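Local coordinates for penicillin-binding protein (Bacillus halodurans, PDB 3TG9), which probably binds penicillin and related beta-lactams through a fold of the serine beta-lactamase and penicillin-binding protein family, at residues Leu21-Glu26 against Asp236-Trp241; Ser101-Tyr106 against Phe157-Leu162; Tyr125-Leu130 against Leu134-His139; Ser300-Tyr303 against Gly308-Val311. One frame throughout, in Å; residues are numbered along the deposited sequence.

Contacts 1 and 4 belong to the large antiparallel sheet: their centres are 7 Å apart, and Leu21-Glu26 lies on the strand beside Gly308-Val311. Contact 4 joins two neighbouring strands by backbone hydrogen bonds, whereas contact 1 sets a helix on that sheet by apolar side-chain contacts, one of them a lysine methylene, with no hydrogen bond between the segments. On the opposite side of the chain's centre, contact 3 lies wholly in the long irregular region between helices 93-98 and 155-168; contact 2 packs the start of that region on helix 155-168. Contacts 1, 2 and 4 are buried. Contact 3 is only partly so; its leucine packing is sparse, and Tyr125 and His126 meet the second subunit.

Contact 1 (Leu21-Glu26 against Asp236-Trp241)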
loop_
_atom_site.group_PDB
_atom_site.type_symbol
_atom_site.label_atom_id
_atom_site.label_comp_id
_atom_site.label_asym_id
_atom_site.label_seq_id
_atom_site.Cartn_x
_atom_site.Cartn_y
_atom_site.Cartn_z
ATOM N N LEU B 21 -0.820 13.075 -24.453
ATOM C CA LEU B 21 -1.265 14.391 -24.899
ATOM C C LEU B 21 -0.313 14.958 -25.957
ATOM O O LEU B 21 0.904 14.746 -25.896
ATOM C CB LEU B 21 -1.381 15.352 -23.709
ATOM C CG LEU B 21 -1.638 16.841 -23.953
ATOM C CD1 LEU B 21 -2.228 17.482 -22.724
ATOM C CD2 LEU B 21 -0.366 17.568 -24.343
ATOM N N MET B 22 -0.872 15.675 -26.929
ATOM C CA MET B 22 -0.063 16.386 -27.928
ATOM C C MET B 22 -0.655 17.749 -28.240
ATOM O O MET B 22 -1.844 17.865 -28.516
ATOM C CB MET B 22 0.041 15.597 -29.226
ATOM C CG MET B 22 0.152 16.502 -30.433
ATOM S SD MET B 22 -0.115 15.641 -31.987
ATOM C CE MET B 22 1.543 15.086 -32.351
ATOM N N LYS B 23 0.173 18.781 -28.193
ATOM C CA LYS B 23 -0.295 20.119 -28.508
ATOM C C LYS B 23 0.635 20.804 -29.505
ATOM O O LYS B 23 1.856 20.823 -29.313
ATOM C CB LYS B 23 -0.432 20.954 -27.240
ATOM C CG LYS B 23 -0.358 22.442 -27.481
ATOM C CD LYS B 23 -1.147 23.214 -26.445
ATOM C CE LYS B 23 -0.962 24.700 -26.631
ATOM N NZ LYS B 23 -2.247 25.429 -26.515
ATOM N N LYS B 24 0.050 21.350 -30.570
ATOM C CA LYS B 24 0.815 22.038 -31.611
ATOM C C LYS B 24 0.644 23.547 -31.535
ATOM O O LYS B 24 -0.365 24.091 -31.971
ATOM C CB LYS B 24 0.421 21.528 -33.002
ATOM C CG LYS B 24 0.477 20.013 -33.128
ATOM C CD LYS B 24 0.784 19.558 -34.553
ATOM C CE LYS B 24 -0.474 19.417 -35.399
ATOM N NZ LYS B 24 -0.181 18.763 -36.711
ATOM N N GLY B 25 1.639 24.218 -30.970
ATOM C CA GLY B 25 1.633 25.664 -30.885
ATOM C C GLY B 25 0.457 26.231 -30.124
ATOM O O GLY B 25 0.447 26.223 -28.891
ATOM N N GLU B 26 -0.530 26.723 -30.868
ATOM C CA GLU B 26 -1.689 27.429 -30.308
ATOM C C GLU B 26 -2.924 26.550 -30.202
ATOM O O GLU B 26 -3.807 26.805 -29.385
ATOM C CB GLU B 26 -2.018 28.664 -31.161
ATOM C CG GLU B 26 -1.946 30.008 -30.434
ATOM C CD GLU B 26 -0.800 30.109 -29.437
ATOM O OE1 GLU B 26 0.148 29.298 -29.507
ATOM O OE2 GLU B 26 -0.848 31.015 -28.576
ATOM N N ASP B 236 -1.892 19.106 -16.936
ATOM C CA ASP B 236 -1.055 19.847 -15.996
ATOM C C ASP B 236 0.437 19.790 -16.412
ATOM O O ASP B 236 1.195 20.717 -16.142
ATOM C CB ASP B 236 -1.231 19.332 -14.562
ATOM C CG ASP B 236 -2.314 20.082 -13.788
ATOM O OD1 ASP B 236 -3.098 20.832 -14.412
ATOM O OD2 ASP B 236 -2.374 19.932 -12.547
ATOM N N MET B 237 0.868 18.705 -17.049
ATOM C CA MET B 237 2.255 18.663 -17.524
ATOM C C MET B 237 2.391 19.590 -18.724
ATOM O O MET B 237 3.382 20.308 -18.863
ATOM C CB MET B 237 2.721 17.252 -17.889
ATOM C CG MET B 237 4.232 17.185 -18.184
ATOM S SD MET B 237 5.205 17.608 -16.715
ATOM C CE MET B 237 6.792 18.077 -17.430
ATOM N N MET B 238 1.379 19.588 -19.580
ATOM C CA MET B 238 1.333 20.544 -20.676
ATOM C C MET B 238 1.419 21.967 -20.128
ATOM O O MET B 238 2.200 22.777 -20.602
ATOM C CB MET B 238 0.043 20.372 -21.471
ATOM C CG MET B 238 -0.084 21.332 -22.650
ATOM S SD MET B 238 -1.790 21.548 -23.153
ATOM C CE MET B 238 -2.306 22.828 -22.011
ATOM N N LYS B 239 0.613 22.275 -19.124
ATOM C CA LYS B 239 0.640 23.609 -18.531
ATOM C C LYS B 239 2.000 23.937 -17.937
ATOM O O LYS B 239 2.373 25.105 -17.851
ATOM C CB LYS B 239 -0.424 23.752 -17.437
ATOM C CG LYS B 239 -1.863 23.723 -17.933
ATOM C CD LYS B 239 -2.832 23.999 -16.783
ATOM C CE LYS B 239 -4.260 23.608 -17.142
ATOM N NZ LYS B 239 -4.604 23.978 -18.551
ATOM N N LEU B 240 2.728 22.917 -17.488
ATOM C CA LEU B 240 4.025 23.172 -16.873
ATOM C C LEU B 240 5.058 23.635 -17.907
ATOM O O LEU B 240 5.837 24.557 -17.654
ATOM C CB LEU B 240 4.541 21.954 -16.094
ATOM C CG LEU B 240 5.950 22.273 -15.576
ATOM C CD1 LEU B 240 6.157 21.978 -14.123
ATOM C CD2 LEU B 240 7.030 21.635 -16.459
ATOM N N TRP B 241 5.066 22.988 -19.067
ATOM C CA TRP B 241 5.945 23.392 -20.160
ATOM C C TRP B 241 5.594 24.811 -20.625
ATOM O O TRP B 241 6.470 25.661 -20.796
ATOM C CB TRP B 241 5.802 22.424 -21.334
ATOM C CG TRP B 241 6.516 21.111 -21.178
ATOM C CD1 TRP B 241 5.946 19.868 -21.111
ATOM C CD2 TRP B 241 7.935 20.904 -21.089
ATOM N NE1 TRP B 241 6.922 18.902 -20.978
ATOM C CE2 TRP B 241 8.150 19.511 -20.966
ATOM C CE3 TRP B 241 9.039 21.760 -21.099
ATOM C CZ2 TRP B 241 9.428 18.957 -20.863
ATOM C CZ3 TRP B 241 10.305 21.211 -20.998
ATOM C CH2 TRP B 241 10.490 19.819 -20.880
#
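Met238 lays its side chain across the two methyl groups of Leu21, the two chains meeting at about a right angle. Its CB lies 3.9 Å from Leu21 CD1 and 4.0 Å from Leu21 CD2, so the leucine fork straddles the root of the methionine. Farther out, Met238 SD passes 3.7 Å from CD of Lys23, again crossing that chain almost perpendicularly. With chi1 at 180° the methionine extends straight from the helix toward the strand, and the bend at chi3 (85°) swings CE aside after the sulfur has made its contact. An unbranched, flexible thioether suits a place where one side chain must serve two strand residues. Leu21 supplies a compact branched end for the buried part, while Lys23 offers a methylene of its aliphatic chain to the sulfur and carries its ammonium group onward to the backbone O of Asp27. Nothing polar joins the two segments. Helix 234-245 rests in this way on one face of the large antiparallel sheet, Met238 also touching Ile309 of the adjacent strand and Pro29 of a loop, while Leu240, on another side of the helix, packs against helix 58-70.

Contact 2 (Ser101-Tyr106 against Phe157-Leu162); sequences SGVPDY and FILLGL
Tyr106 and Ile158 are brought together by unlike first torsions: the tyrosine CG sits between its own backbone N and carbonyl carbon (chi1 70°), whereas the isoleucine CG1 lies opposite its carbonyl carbon (chi1 -67°). The two side chains then cross at roughly a right angle, with Ile158 CG1 approaching Tyr106 CE2 obliquely at 4.1 Å. The second meeting is head-on. Val103 and Leu159 reach toward each other tip to tip, and only their methyls touch, Val103 CG1 standing 4.0 Å from Leu159 CD1. Short and stiff, the valine suits a loop that merely has to present one branch; leucine, longer, spans the remaining distance from the helix. The backbone at Val103 is held by an ST turn, in which Ser101 OG accepts the Val103 N-H at 3.2 Å and nearly straight (167°). The loop runs past helix 155-168 of the helical part of this beta-lactamase-like fold, and Asp105 ties it to the start of that helix by accepting from the backbone N atoms of Asn154 and Ala155. Tyr106 suits its position by being amphipathic: its ring carbons rest on Ile158, its hydroxyl is hydrogen-bonded to Asp227, and the side chain lies near, without touching, a probable SxxK active-site motif. The same ring also meets Phe133 edge-to-face.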
loop_
_atom_site.group_PDB
_atom_site.type_symbol
_atom_site.label_atom_id
_atom_site.label_comp_id
_atom_site.label_asym_id
_atom_site.label_seq_id
_atom_site.Cartn_x
_atom_site.Cartn_y
_atom_site.Cartn_z
ATOM N N SER B 101 28.327 16.084 -9.685
ATOM C CA SER B 101 28.756 16.328 -8.308
ATOM C C SER B 101 29.698 15.273 -7.740
ATOM O O SER B 101 30.472 15.557 -6.827
ATOM C CB SER B 101 27.540 16.423 -7.390
ATOM O OG SER B 101 27.019 15.130 -7.124
ATOM N N GLY B 102 29.605 14.054 -8.259
ATOM C CA GLY B 102 30.398 12.951 -7.753
ATOM C C GLY B 102 29.919 12.320 -6.454
ATOM O O GLY B 102 30.515 11.351 -5.990
ATOM N N VAL B 103 28.857 12.858 -5.855
ATOM C CA VAL B 103 28.326 12.294 -4.610
ATOM C C VAL B 103 27.941 10.824 -4.773
ATOM O O VAL B 103 27.644 10.377 -5.882
ATOM C CB VAL B 103 27.095 13.079 -4.087
ATOM C CG1 VAL B 103 27.475 14.509 -3.774
ATOM C CG2 VAL B 103 25.949 13.029 -5.092
ATOM N N PRO B 104 27.955 10.060 -3.667
ATOM C CA PRO B 104 27.456 8.684 -3.733
ATOM C C PRO B 104 25.939 8.710 -3.886
ATOM O O PRO B 104 25.293 9.649 -3.419
ATOM C CB PRO B 104 27.831 8.109 -2.372
ATOM C CG PRO B 104 27.869 9.292 -1.460
ATOM C CD PRO B 104 28.316 10.460 -2.296
ATOM N N ASP B 105 25.388 7.694 -4.539
ATOM C CA ASP B 105 23.956 7.609 -4.801
ATOM C C ASP B 105 23.390 6.500 -3.922
ATOM O O ASP B 105 24.125 5.607 -3.506
ATOM C CB ASP B 105 23.754 7.256 -6.273
ATOM C CG ASP B 105 22.383 7.648 -6.799
ATOM O OD1 ASP B 105 21.454 7.869 -5.987
ATOM O OD2 ASP B 105 22.253 7.732 -8.042
ATOM N N TYR B 106 22.095 6.544 -3.624
ATOM C CA TYR B 106 21.471 5.410 -2.947
ATOM C C TYR B 106 20.918 4.428 -3.978
ATOM O O TYR B 106 20.546 3.303 -3.648
ATOM C CB TYR B 106 20.387 5.868 -1.968
ATOM C CG TYR B 106 19.133 6.430 -2.612
ATOM C CD1 TYR B 106 17.995 5.646 -2.765
ATOM C CD2 TYR B 106 19.084 7.746 -3.049
ATOM C CE1 TYR B 106 16.839 6.153 -3.343
ATOM C CE2 TYR B 106 17.931 8.263 -3.629
ATOM C CZ TYR B 106 16.816 7.461 -3.776
ATOM O OH TYR B 106 15.677 7.974 -4.354
ATOM N N PHE B 157 19.757 14.807 -6.364
ATOM C CA PHE B 157 18.544 15.619 -6.403
ATOM C C PHE B 157 17.795 15.617 -5.080
ATOM O O PHE B 157 17.004 16.522 -4.814
ATOM C CB PHE B 157 17.650 15.262 -7.598
ATOM C CG PHE B 157 17.947 16.092 -8.814
ATOM C CD1 PHE B 157 19.160 15.959 -9.479
ATOM C CD2 PHE B 157 17.040 17.036 -9.267
ATOM C CE1 PHE B 157 19.454 16.738 -10.593
ATOM C CE2 PHE B 157 17.327 17.826 -10.376
ATOM C CZ PHE B 157 18.537 17.672 -11.042
ATOM N N ILE B 158 18.059 14.612 -4.246
ATOM C CA ILE B 158 17.629 14.674 -2.849
ATOM C C ILE B 158 18.334 15.845 -2.168
ATOM O O ILE B 158 17.696 16.664 -1.505
ATOM C CB ILE B 158 17.967 13.385 -2.065
ATOM C CG1 ILE B 158 17.152 12.204 -2.588
ATOM C CG2 ILE B 158 17.707 13.605 -0.581
ATOM C CD1 ILE B 158 15.663 12.357 -2.351
ATOM N N LEU B 159 19.656 15.916 -2.337
ATOM C CA LEU B 159 20.449 16.996 -1.749
ATOM C C LEU B 159 19.936 18.374 -2.173
ATOM O O LEU B 159 19.851 19.291 -1.355
ATOM C CB LEU B 159 21.935 16.834 -2.088
ATOM C CG LEU B 159 22.609 15.589 -1.494
ATOM C CD1 LEU B 159 24.010 15.371 -2.056
ATOM C CD2 LEU B 159 22.634 15.661 0.026
ATOM N N LEU B 160 19.598 18.522 -3.451
ATOM C CA LEU B 160 19.003 19.767 -3.922
ATOM C C LEU B 160 17.675 20.054 -3.197
ATOM O O LEU B 160 17.384 21.192 -2.838
ATOM C CB LEU B 160 18.808 19.734 -5.440
ATOM C CG LEU B 160 20.041 19.924 -6.345
ATOM C CD1 LEU B 160 19.677 19.704 -7.807
ATOM C CD2 LEU B 160 20.679 21.301 -6.165
ATOM N N GLY B 161 16.875 19.018 -2.976
ATOM C CA GLY B 161 15.623 19.182 -2.254
ATOM C C GLY B 161 15.847 19.699 -0.847
ATOM O O GLY B 161 15.120 20.566 -0.357
ATOM N N LEU B 162 16.869 19.157 -0.191
ATOM C CA LEU B 162 17.247 19.599 1.143
ATOM C C LEU B 162 17.719 21.055 1.138
ATOM O O LEU B 162 17.526 21.781 2.110
ATOM C CB LEU B 162 18.313 18.670 1.724
ATOM C CG LEU B 162 17.715 17.308 2.086
ATOM C CD1 LEU B 162 18.775 16.304 2.512
ATOM C CD2 LEU B 162 16.668 17.484 3.176
#

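Contact 3 (Tyr125-Leu130 against Leu134-His139)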
loop_
_atom_site.group_PDB
_atom_site.type_symbol
_atom_site.label_atom_id
_atom_site.label_comp_id
_atom_site.label_asym_id
_atom_site.label_seq_id
_atom_site.Cartn_x
_atom_site.Cartn_y
_atom_site.Cartn_z
ATOM N N TYR B 125 7.623 3.155 3.686
ATOM C CA TYR B 125 6.631 4.007 4.332
ATOM C C TYR B 125 7.208 4.815 5.494
ATOM O O TYR B 125 6.481 5.506 6.201
ATOM C CB TYR B 125 5.419 3.197 4.805
ATOM C CG TYR B 125 5.766 1.971 5.635
ATOM C CD1 TYR B 125 6.073 2.080 6.982
ATOM C CD2 TYR B 125 5.780 0.707 5.061
ATOM C CE1 TYR B 125 6.378 0.953 7.734
ATOM C CE2 TYR B 125 6.081 -0.417 5.798
ATOM C CZ TYR B 125 6.380 -0.292 7.131
ATOM O OH TYR B 125 6.676 -1.422 7.853
ATOM N N HIS B 126 8.507 4.731 5.710
ATOM C CA HIS B 126 9.123 5.699 6.600
ATOM C C HIS B 126 10.013 6.706 5.864
ATOM O O HIS B 126 10.712 7.506 6.489
ATOM C CB HIS B 126 9.810 5.008 7.776
ATOM C CG HIS B 126 8.837 4.468 8.778
ATOM N ND1 HIS B 126 8.833 3.154 9.187
ATOM C CD2 HIS B 126 7.796 5.064 9.414
ATOM C CE1 HIS B 126 7.854 2.968 10.055
ATOM N NE2 HIS B 126 7.208 4.111 10.210
ATOM N N LEU B 127 9.953 6.679 4.533
ATOM C CA LEU B 127 10.603 7.696 3.707
ATOM C C LEU B 127 9.629 8.819 3.416
ATOM O O LEU B 127 9.118 8.930 2.304
ATOM C CB LEU B 127 11.073 7.089 2.389
ATOM C CG LEU B 127 12.199 6.086 2.598
ATOM C CD1 LEU B 127 12.364 5.175 1.391
ATOM C CD2 LEU B 127 13.474 6.848 2.901
ATOM N N ARG B 128 9.377 9.657 4.413
ATOM C CA ARG B 128 8.343 10.675 4.293
ATOM C C ARG B 128 8.902 12.089 4.149
ATOM O O ARG B 128 8.233 12.977 3.620
ATOM C CB ARG B 128 7.395 10.556 5.480
ATOM C CG ARG B 128 7.063 9.112 5.777
ATOM C CD ARG B 128 5.675 8.962 6.344
ATOM N NE ARG B 128 4.644 9.194 5.344
ATOM C CZ ARG B 128 3.630 8.366 5.078
ATOM N NH1 ARG B 128 2.745 8.700 4.151
ATOM N NH2 ARG B 128 3.488 7.213 5.724
ATOM N N ARG B 129 10.132 12.284 4.608
ATOM C CA ARG B 129 10.813 13.557 4.453
ATOM C C ARG B 129 12.093 13.298 3.693
ATOM O O ARG B 129 12.625 12.188 3.721
ATOM C CB ARG B 129 11.144 14.175 5.808
ATOM C CG ARG B 129 9.957 14.356 6.737
ATOM C CD ARG B 129 8.960 15.355 6.182
ATOM N NE ARG B 129 9.608 16.466 5.487
ATOM C CZ ARG B 129 10.120 17.535 6.090
ATOM N NH1 ARG B 129 10.074 17.647 7.415
ATOM N NH2 ARG B 129 10.685 18.495 5.368
ATOM N N LEU B 130 12.590 14.319 3.010
ATOM C CA LEU B 130 13.794 14.169 2.215
ATOM C C LEU B 130 14.979 13.745 3.075
ATOM O O LEU B 130 15.837 12.984 2.632
ATOM C CB LEU B 130 14.099 15.464 1.466
ATOM C CG LEU B 130 13.039 15.926 0.460
ATOM C CD1 LEU B 130 13.583 17.044 -0.388
ATOM C CD2 LEU B 130 12.585 14.779 -0.411
ATOM N N LEU B 134 18.921 10.584 3.631
ATOM C CA LEU B 134 20.330 10.881 3.926
ATOM C C LEU B 134 21.158 9.674 4.380
ATOM O O LEU B 134 22.243 9.428 3.839
ATOM C CB LEU B 134 20.444 12.007 4.956
ATOM C CG LEU B 134 20.370 13.418 4.386
ATOM C CD1 LEU B 134 20.115 14.416 5.506
ATOM C CD2 LEU B 134 21.640 13.761 3.581
ATOM N N PRO B 135 20.655 8.920 5.375
ATOM C CA PRO B 135 21.423 7.776 5.875
ATOM C C PRO B 135 21.743 6.774 4.773
ATOM O O PRO B 135 22.727 6.043 4.893
ATOM C CB PRO B 135 20.477 7.133 6.891
ATOM C CG PRO B 135 19.575 8.227 7.318
ATOM C CD PRO B 135 19.378 9.078 6.095
ATOM N N LEU B 136 20.932 6.747 3.719
ATOM C CA LEU B 136 21.081 5.764 2.642
ATOM C C LEU B 136 22.306 5.990 1.755
ATOM O O LEU B 136 22.632 5.143 0.919
ATOM C CB LEU B 136 19.825 5.732 1.758
ATOM C CG LEU B 136 18.489 5.417 2.436
ATOM C CD1 LEU B 136 17.363 5.392 1.414
ATOM C CD2 LEU B 136 18.567 4.093 3.194
ATOM N N PHE B 137 22.982 7.123 1.924
ATOM C CA PHE B 137 24.119 7.428 1.054
ATOM C C PHE B 137 25.152 8.388 1.648
ATOM O O PHE B 137 26.300 8.420 1.193
ATOM C CB PHE B 137 23.617 7.970 -0.287
ATOM C CG PHE B 137 22.967 9.327 -0.198
ATOM C CD1 PHE B 137 23.700 10.484 -0.441
ATOM C CD2 PHE B 137 21.615 9.449 0.103
ATOM C CE1 PHE B 137 23.098 11.741 -0.370
ATOM C CE2 PHE B 137 21.005 10.703 0.173
ATOM C CZ PHE B 137 21.745 11.847 -0.063
ATOM N N GLN B 138 24.747 9.160 2.655
ATOM C CA GLN B 138 25.561 10.271 3.148
ATOM C C GLN B 138 26.926 9.843 3.671
ATOM O O GLN B 138 27.854 10.639 3.687
ATOM C CB GLN B 138 24.814 11.067 4.223
ATOM C CG GLN B 138 24.883 10.452 5.611
ATOM C CD GLN B 138 24.021 11.188 6.616
ATOM O OE1 GLN B 138 23.182 10.586 7.284
ATOM N NE2 GLN B 138 24.219 12.496 6.724
ATOM N N HIS B 139 27.048 8.588 4.096
ATOM C CA HIS B 139 28.299 8.090 4.674
ATOM C C HIS B 139 29.164 7.354 3.661
ATOM O O HIS B 139 30.262 6.889 3.990
ATOM C CB HIS B 139 28.020 7.162 5.854
ATOM C CG HIS B 139 27.330 7.831 7.002
ATOM N ND1 HIS B 139 27.843 8.948 7.628
ATOM C CD2 HIS B 139 26.178 7.532 7.646
ATOM C CE1 HIS B 139 27.028 9.315 8.602
ATOM N NE2 HIS B 139 26.011 8.473 8.635
#
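Leu127 and Leu136 point their ends largely at one another, and the meeting is between methyls alone: Leu127 CD2 lies 4.4 Å from Leu136 CD1, a light touch. Leu136 sets out from its backbone toward the other segment, while Leu127 starts off to the side and only its far branch swings in. Nearer the connecting turn, Leu130 and Leu134 are turned differently. Their backbones approach, Leu130 O standing 4.0 Å from Leu134 N without a hydrogen bond, but both side chains go on to Leu162 of helix 155-168. Both segments belong to one irregular loop that folds back on itself, its bend steadied by Asp132, whose OD2 accepts from the backbone N of both Arg128 and Arg129. On the other arm Leu134 O grips a turn with two bonds, from Phe137 N at 3.1 Å and from Gln138 N at 2.8 Å; the same oxygen lies 3.8 Å above the plane of the Phe137 ring, offset toward its rim. Leucine, apolar and forked, suits both the buried Leu127 and Leu130 and the more exposed Leu134 and Leu136. Tyr125 extends the loop to the second subunit, its OH hydrogen-bonding to Trp119 and Met124 of that subunit.

Contact 4 (Ser300-Tyr303 against Gly308-Val311); sequences SAFY and GIVV
Ser300 and Val310 make the tightest joint of this contact: the serine OG donates to Val310 O at 2.7 Å, in the carbonyl plane and on a lone pair. The same oxygen also accepts the backbone N-H of Ala301 at 3.0 Å, so two donors hold it. Serine suits the spot because its small hydroxyl, set anti to its backbone N (chi1 -161°), can bond to the neighbouring strand while accepting from Trp241 NE1 of helix 234-245. Ala301 is the looser part, its methyl making no close approach to the facing strand, although Val310 N bonds to Ala301 O. The two strands form an antiparallel beta hairpin in the large sheet, with Ala301-Val310 and Tyr303-Gly308 as hydrogen-bonded pairs and Ser300-Val311 and Phe302-Ile309 as non-hydrogen-bonded ones. Neither face is a solvent side, since all eight residues are buried. Phe302 offers its ring edge to Ile309, CD2 to CG1 at 3.7 Å, on the face packed by helix 234-245. On the face met by helix 320-330, the Tyr303 ring turns its edge to Gly308, whose carbonyl C and O lie near the ring plane, and CE2 reaches Val310 CG2 at 3.5 Å. Gly308, having no side chain, lets the ring edge come down to its backbone, Tyr303 CD2 lying 3.6 Å from Gly308 O; the tyrosine hydroxyl runs on to Glu328.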
loop_
_atom_site.group_PDB
_atom_site.type_symbol
_atom_site.label_atom_id
_atom_site.label_comp_id
_atom_site.label_asym_id
_atom_site.label_seq_id
_atom_site.Cartn_x
_atom_site.Cartn_y
_atom_site.Cartn_z
ATOM N N SER B 300 7.975 13.237 -21.552
ATOM C CA SER B 300 7.363 14.503 -21.918
ATOM C C SER B 300 8.408 15.427 -22.529
ATOM O O SER B 300 9.579 15.384 -22.151
ATOM C CB SER B 300 6.711 15.148 -20.700
ATOM O OG SER B 300 5.768 16.121 -21.091
ATOM N N ALA B 301 7.977 16.267 -23.470
ATOM C CA ALA B 301 8.910 17.077 -24.231
ATOM C C ALA B 301 8.292 18.354 -24.771
ATOM O O ALA B 301 7.085 18.432 -24.999
ATOM C CB ALA B 301 9.496 16.261 -25.372
ATOM N N PHE B 302 9.141 19.355 -24.966
ATOM C CA PHE B 302 8.761 20.583 -25.641
ATOM C C PHE B 302 9.637 20.728 -26.884
ATOM O O PHE B 302 10.865 20.713 -26.798
ATOM C CB PHE B 302 8.958 21.780 -24.719
ATOM C CG PHE B 302 8.613 23.096 -25.354
ATOM C CD1 PHE B 302 9.588 23.856 -25.975
ATOM C CD2 PHE B 302 7.312 23.577 -25.325
ATOM C CE1 PHE B 302 9.269 25.075 -26.563
ATOM C CE2 PHE B 302 6.988 24.796 -25.911
ATOM C CZ PHE B 302 7.964 25.541 -26.531
ATOM N N TYR B 303 8.998 20.856 -28.040
ATOM C CA TYR B 303 9.710 20.956 -29.298
ATOM C C TYR B 303 9.741 22.406 -29.773
ATOM O O TYR B 303 8.758 22.899 -30.310
ATOM C CB TYR B 303 9.046 20.051 -30.336
ATOM C CG TYR B 303 8.893 18.622 -29.865
ATOM C CD1 TYR B 303 9.839 17.659 -30.175
ATOM C CD2 TYR B 303 7.806 18.237 -29.098
ATOM C CE1 TYR B 303 9.701 16.349 -29.744
ATOM C CE2 TYR B 303 7.665 16.928 -28.657
ATOM C CZ TYR B 303 8.612 15.991 -28.986
ATOM O OH TYR B 303 8.470 14.691 -28.542
ATOM N N GLY B 308 5.790 22.537 -30.065
ATOM C CA GLY B 308 4.981 21.379 -29.742
ATOM C C GLY B 308 5.196 20.929 -28.312
ATOM O O GLY B 308 6.243 21.194 -27.728
ATOM N N ILE B 309 4.189 20.274 -27.743
ATOM C CA ILE B 309 4.284 19.668 -26.412
ATOM C C ILE B 309 3.709 18.269 -26.499
ATOM O O ILE B 309 2.621 18.073 -27.042
ATOM C CB ILE B 309 3.492 20.456 -25.351
ATOM C CG1 ILE B 309 4.081 21.854 -25.149
ATOM C CG2 ILE B 309 3.484 19.716 -24.024
ATOM C CD1 ILE B 309 3.230 22.740 -24.247
ATOM N N VAL B 310 4.459 17.296 -25.994
ATOM C CA VAL B 310 3.970 15.926 -25.873
ATOM C C VAL B 310 4.074 15.483 -24.408
ATOM O O VAL B 310 5.009 15.842 -23.697
ATOM C CB VAL B 310 4.728 14.941 -26.799
ATOM C CG1 VAL B 310 4.203 13.517 -26.623
ATOM C CG2 VAL B 310 4.592 15.376 -28.248
ATOM N N VAL B 311 3.074 14.749 -23.947
ATOM C CA VAL B 311 3.082 14.225 -22.591
ATOM C C VAL B 311 2.588 12.802 -22.676
ATOM O O VAL B 311 1.502 12.558 -23.187
ATOM C CB VAL B 311 2.152 15.017 -21.654
ATOM C CG1 VAL B 311 2.231 14.464 -20.249
ATOM C CG2 VAL B 311 2.506 16.501 -21.665
#